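Local coordinates for protein ORF34P2 (Lactococcus phage p2, PDB 2WKD) that binds single-stranded DNA with nanomolar affinity and no sequence specificity, at residues V41-F53 against N76-F88. The protein carries 2 engineered substitutions. Residues are numbered along the deposited sequence; the frame is centred on the assembly and turned at random.
Sequences VKVAYGSAFMPDF and NYNFVFPTVEKVF. Engineered in segment 41-53: Met50 (natural residue Leu).
Ser47 meets Tyr77 and Phe79 through both of its backbone polar groups. Its N donates to Tyr77 O over 2.9 Å, from 19° outside the carbonyl plane, and its O accepts from Phe79 N at 3.0 Å in an almost straight bond (174° at the hydrogen). Tyr77 O also takes a CA-H...O contact from Gly46 CA at 3.2 Å. Ser47 and Asn78 thus form a parallel bridge between strands 45-49 and 77-79, whereas Gly46 and Ala48 use their backbone bonds on strand 25-31. Parallel pairing of this kind closes the small, strongly curved barrel of an OB fold, the clan of this phage SSB family. Tyr77, with CG anti to its carbonyl carbon (chi1 -57°), brings CE1 to 3.5 Å from Ala44 CB; its ring also meets Phe33 of the second subunit edge-to-face. Past the corner at Val80 and Phe81 no direct hydrogen bond joins the segments. Pro51 CD packs on Val84 CB at 3.6 Å, and the engineered selenomethionine Met50 crosses Val84 at about a right angle, SE 4.0 Å from CG1. Lys86 CB lies at the Phe53 ring edge, 3.7 Å from CE1, and the extended lysine brings NZ to a water that accepts from it and donates to Phe53 O.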
# COMPACT_ATOMS: atom_id res chain seq x y z
N VAL A 41 2.79 7.31 17.39
CA VAL A 41 3.05 6.64 16.12
C VAL A 41 2.35 7.39 14.98
O VAL A 41 1.14 7.30 14.83
CB VAL A 41 2.59 5.16 16.16
CG1 VAL A 41 2.74 4.50 14.78
CG2 VAL A 41 3.35 4.38 17.23
N LYS A 42 3.12 8.14 14.20
CA LYS A 42 2.52 8.97 13.15
C LYS A 42 2.36 8.22 11.82
O LYS A 42 3.24 7.47 11.40
CB LYS A 42 3.28 10.29 12.95
CG LYS A 42 4.65 10.17 12.27
CD LYS A 42 4.88 11.36 11.34
CE LYS A 42 6.19 11.23 10.57
NZ LYS A 42 7.36 11.03 11.47
N VAL A 43 1.22 8.44 11.17
CA VAL A 43 0.93 7.80 9.89
C VAL A 43 1.56 8.57 8.73
O VAL A 43 1.43 9.79 8.66
CB VAL A 43 -0.60 7.63 9.70
CG1 VAL A 43 -0.95 7.27 8.26
CG2 VAL A 43 -1.13 6.57 10.66
N ALA A 44 2.24 7.86 7.84
CA ALA A 44 2.79 8.47 6.63
C ALA A 44 1.68 8.73 5.59
O ALA A 44 0.71 7.97 5.50
CB ALA A 44 3.88 7.60 6.05
N TYR A 45 1.83 9.82 4.83
CA TYR A 45 0.86 10.24 3.83
C TYR A 45 1.47 10.29 2.45
O TYR A 45 2.61 10.72 2.30
CB TYR A 45 0.25 11.61 4.18
CG TYR A 45 -0.81 11.49 5.23
CD1 TYR A 45 -0.46 11.29 6.57
CD2 TYR A 45 -2.16 11.53 4.89
CE1 TYR A 45 -1.44 11.15 7.54
CE2 TYR A 45 -3.14 11.39 5.85
CZ TYR A 45 -2.77 11.20 7.18
OH TYR A 45 -3.73 11.07 8.14
N GLY A 46 0.73 9.81 1.46
CA GLY A 46 1.17 9.88 0.08
C GLY A 46 0.33 10.87 -0.71
O GLY A 46 -0.86 11.04 -0.45
N SER A 47 0.96 11.50 -1.69
CA SER A 47 0.28 12.47 -2.55
C SER A 47 0.14 11.97 -3.97
O SER A 47 1.01 11.26 -4.48
CB SER A 47 1.03 13.80 -2.54
OG SER A 47 1.30 14.18 -1.20
N ALA A 48 -0.96 12.35 -4.62
CA ALA A 48 -1.22 11.99 -6.02
C ALA A 48 -1.98 13.11 -6.74
O ALA A 48 -2.86 13.75 -6.15
CB ALA A 48 -2.01 10.70 -6.10
N PHE A 49 -1.65 13.33 -8.01
CA PHE A 49 -2.38 14.26 -8.85
C PHE A 49 -3.69 13.63 -9.30
O PHE A 49 -3.73 12.45 -9.65
CB PHE A 49 -1.54 14.67 -10.06
CG PHE A 49 -0.39 15.60 -9.73
CD1 PHE A 49 -0.59 16.98 -9.70
CD2 PHE A 49 0.87 15.10 -9.46
CE1 PHE A 49 0.47 17.85 -9.40
CE2 PHE A 49 1.94 15.97 -9.16
CZ PHE A 49 1.73 17.34 -9.13
N MSE A 50 -4.76 14.42 -9.28
CA MSE A 50 -6.09 13.97 -9.69
C MSE A 50 -6.30 14.32 -11.15
O MSE A 50 -5.84 15.37 -11.61
CB MSE A 50 -7.19 14.68 -8.88
CG MSE A 50 -7.09 14.53 -7.38
SE MSE A 50 -7.72 12.76 -6.78
CE MSE A 50 -8.72 13.38 -5.28
N PRO A 51 -7.02 13.45 -11.90
CA PRO A 51 -7.46 13.79 -13.26
C PRO A 51 -8.39 15.01 -13.23
O PRO A 51 -9.02 15.29 -12.21
CB PRO A 51 -8.23 12.55 -13.73
CG PRO A 51 -8.28 11.59 -12.59
CD PRO A 51 -7.32 12.06 -11.52
N ASP A 52 -8.50 15.72 -14.36
CA ASP A 52 -9.24 16.98 -14.42
C ASP A 52 -10.72 16.85 -14.06
O ASP A 52 -11.30 17.78 -13.53
CB ASP A 52 -9.11 17.64 -15.80
CG ASP A 52 -7.70 18.14 -16.09
OD1 ASP A 52 -6.85 18.22 -15.17
OD2 ASP A 52 -7.44 18.47 -17.28
N PHE A 53 -11.33 15.69 -14.33
CA PHE A 53 -12.78 15.54 -14.11
C PHE A 53 -13.18 15.42 -12.63
O PHE A 53 -14.34 15.65 -12.27
CB PHE A 53 -13.32 14.36 -14.91
CG PHE A 53 -13.05 13.03 -14.26
CD1 PHE A 53 -13.99 12.45 -13.41
CD2 PHE A 53 -11.85 12.36 -14.50
CE1 PHE A 53 -13.73 11.23 -12.82
CE2 PHE A 53 -11.60 11.13 -13.91
CZ PHE A 53 -12.53 10.57 -13.07
N ASN A 76 8.86 12.40 2.46
CA ASN A 76 7.83 12.57 1.44
C ASN A 76 7.49 11.31 0.64
O ASN A 76 8.38 10.57 0.21
CB ASN A 76 8.21 13.69 0.47
CG ASN A 76 7.63 15.04 0.89
OD1 ASN A 76 6.68 15.53 0.27
ND2 ASN A 76 8.21 15.64 1.93
N TYR A 77 6.19 11.09 0.40
CA TYR A 77 5.71 9.91 -0.32
C TYR A 77 4.84 10.31 -1.50
O TYR A 77 3.81 10.95 -1.32
CB TYR A 77 4.94 8.98 0.62
CG TYR A 77 5.76 8.54 1.82
CD1 TYR A 77 5.74 9.26 3.01
CD2 TYR A 77 6.57 7.40 1.74
CE1 TYR A 77 6.50 8.86 4.11
CE2 TYR A 77 7.34 6.99 2.84
CZ TYR A 77 7.29 7.73 4.02
OH TYR A 77 8.03 7.33 5.09
N ASN A 78 5.25 9.93 -2.71
CA ASN A 78 4.45 10.24 -3.91
C ASN A 78 4.06 9.00 -4.70
O ASN A 78 4.88 8.10 -4.87
CB ASN A 78 5.21 11.21 -4.82
CG ASN A 78 5.48 12.56 -4.14
OD1 ASN A 78 4.56 13.30 -3.79
ND2 ASN A 78 6.76 12.87 -3.95
N PHE A 79 2.82 8.95 -5.17
CA PHE A 79 2.36 7.88 -6.06
C PHE A 79 3.07 8.02 -7.40
O PHE A 79 3.31 9.13 -7.85
CB PHE A 79 0.83 7.91 -6.24
CG PHE A 79 0.07 7.29 -5.09
CD1 PHE A 79 -0.15 8.00 -3.91
CD2 PHE A 79 -0.40 5.98 -5.19
CE1 PHE A 79 -0.83 7.43 -2.84
CE2 PHE A 79 -1.08 5.39 -4.13
CZ PHE A 79 -1.31 6.13 -2.95
N VAL A 80 3.40 6.89 -8.03
CA VAL A 80 4.06 6.87 -9.34
C VAL A 80 3.13 6.24 -10.36
O VAL A 80 2.66 5.12 -10.14
CB VAL A 80 5.41 6.07 -9.30
CG1 VAL A 80 6.11 6.10 -10.65
CG2 VAL A 80 6.33 6.59 -8.19
N PHE A 81 2.88 6.94 -11.47
CA PHE A 81 1.87 6.55 -12.47
C PHE A 81 0.55 6.04 -11.84
O PHE A 81 0.07 4.96 -12.22
CB PHE A 81 2.40 5.45 -13.42
CG PHE A 81 3.57 5.86 -14.29
CD1 PHE A 81 4.82 5.24 -14.13
CD2 PHE A 81 3.42 6.80 -15.31
CE1 PHE A 81 5.91 5.58 -14.94
CE2 PHE A 81 4.51 7.16 -16.12
CZ PHE A 81 5.75 6.54 -15.94
N PRO A 82 -0.05 6.78 -10.87
CA PRO A 82 -1.25 6.22 -10.24
C PRO A 82 -2.43 6.08 -11.20
O PRO A 82 -2.54 6.83 -12.17
CB PRO A 82 -1.60 7.25 -9.16
CG PRO A 82 -1.01 8.53 -9.66
CD PRO A 82 0.27 8.12 -10.34
N THR A 83 -3.28 5.09 -10.94
CA THR A 83 -4.61 5.03 -11.52
C THR A 83 -5.51 5.72 -10.52
O THR A 83 -5.43 5.47 -9.31
CB THR A 83 -5.09 3.58 -11.79
OG1 THR A 83 -4.26 2.97 -12.78
CG2 THR A 83 -6.51 3.56 -12.33
N VAL A 84 -6.34 6.64 -11.00
CA VAL A 84 -7.33 7.29 -10.15
C VAL A 84 -8.71 7.03 -10.76
O VAL A 84 -8.94 7.33 -11.93
CB VAL A 84 -7.07 8.83 -9.94
CG1 VAL A 84 -8.10 9.45 -8.98
CG2 VAL A 84 -5.65 9.08 -9.40
N GLU A 85 -9.61 6.47 -9.96
CA GLU A 85 -10.96 6.15 -10.39
C GLU A 85 -11.95 6.86 -9.49
O GLU A 85 -11.78 6.87 -8.27
CB GLU A 85 -11.22 4.64 -10.36
CG GLU A 85 -10.49 3.86 -11.44
CD GLU A 85 -10.61 2.34 -11.29
OE1 GLU A 85 -10.11 1.80 -10.29
OE2 GLU A 85 -11.20 1.70 -12.19
N LYS A 86 -12.98 7.44 -10.10
CA LYS A 86 -14.11 7.96 -9.36
C LYS A 86 -14.98 6.78 -8.87
O LYS A 86 -15.27 5.89 -9.65
CB LYS A 86 -14.95 8.89 -10.24
CG LYS A 86 -16.06 9.62 -9.50
CD LYS A 86 -16.68 10.71 -10.36
CE LYS A 86 -17.88 11.34 -9.65
NZ LYS A 86 -18.56 12.37 -10.50
N VAL A 87 -15.38 6.81 -7.60
CA VAL A 87 -16.26 5.79 -7.00
C VAL A 87 -17.67 6.33 -6.86
O VAL A 87 -17.87 7.47 -6.42
CB VAL A 87 -15.74 5.37 -5.60
CG1 VAL A 87 -16.69 4.31 -4.95
CG2 VAL A 87 -14.33 4.84 -5.68
N PHE A 88 -18.67 5.52 -7.21
CA PHE A 88 -20.07 5.97 -7.14
C PHE A 88 -20.86 5.31 -6.02
O PHE A 88 -20.71 4.12 -5.76
CB PHE A 88 -20.76 5.75 -8.49
CG PHE A 88 -20.16 6.55 -9.60
CD1 PHE A 88 -20.67 7.80 -9.93
CD2 PHE A 88 -19.05 6.07 -10.30
CE1 PHE A 88 -20.09 8.56 -10.95
CE2 PHE A 88 -18.46 6.82 -11.32
CZ PHE A 88 -18.99 8.08 -11.65
O HOH W 1 -16.28 14.31 -10.90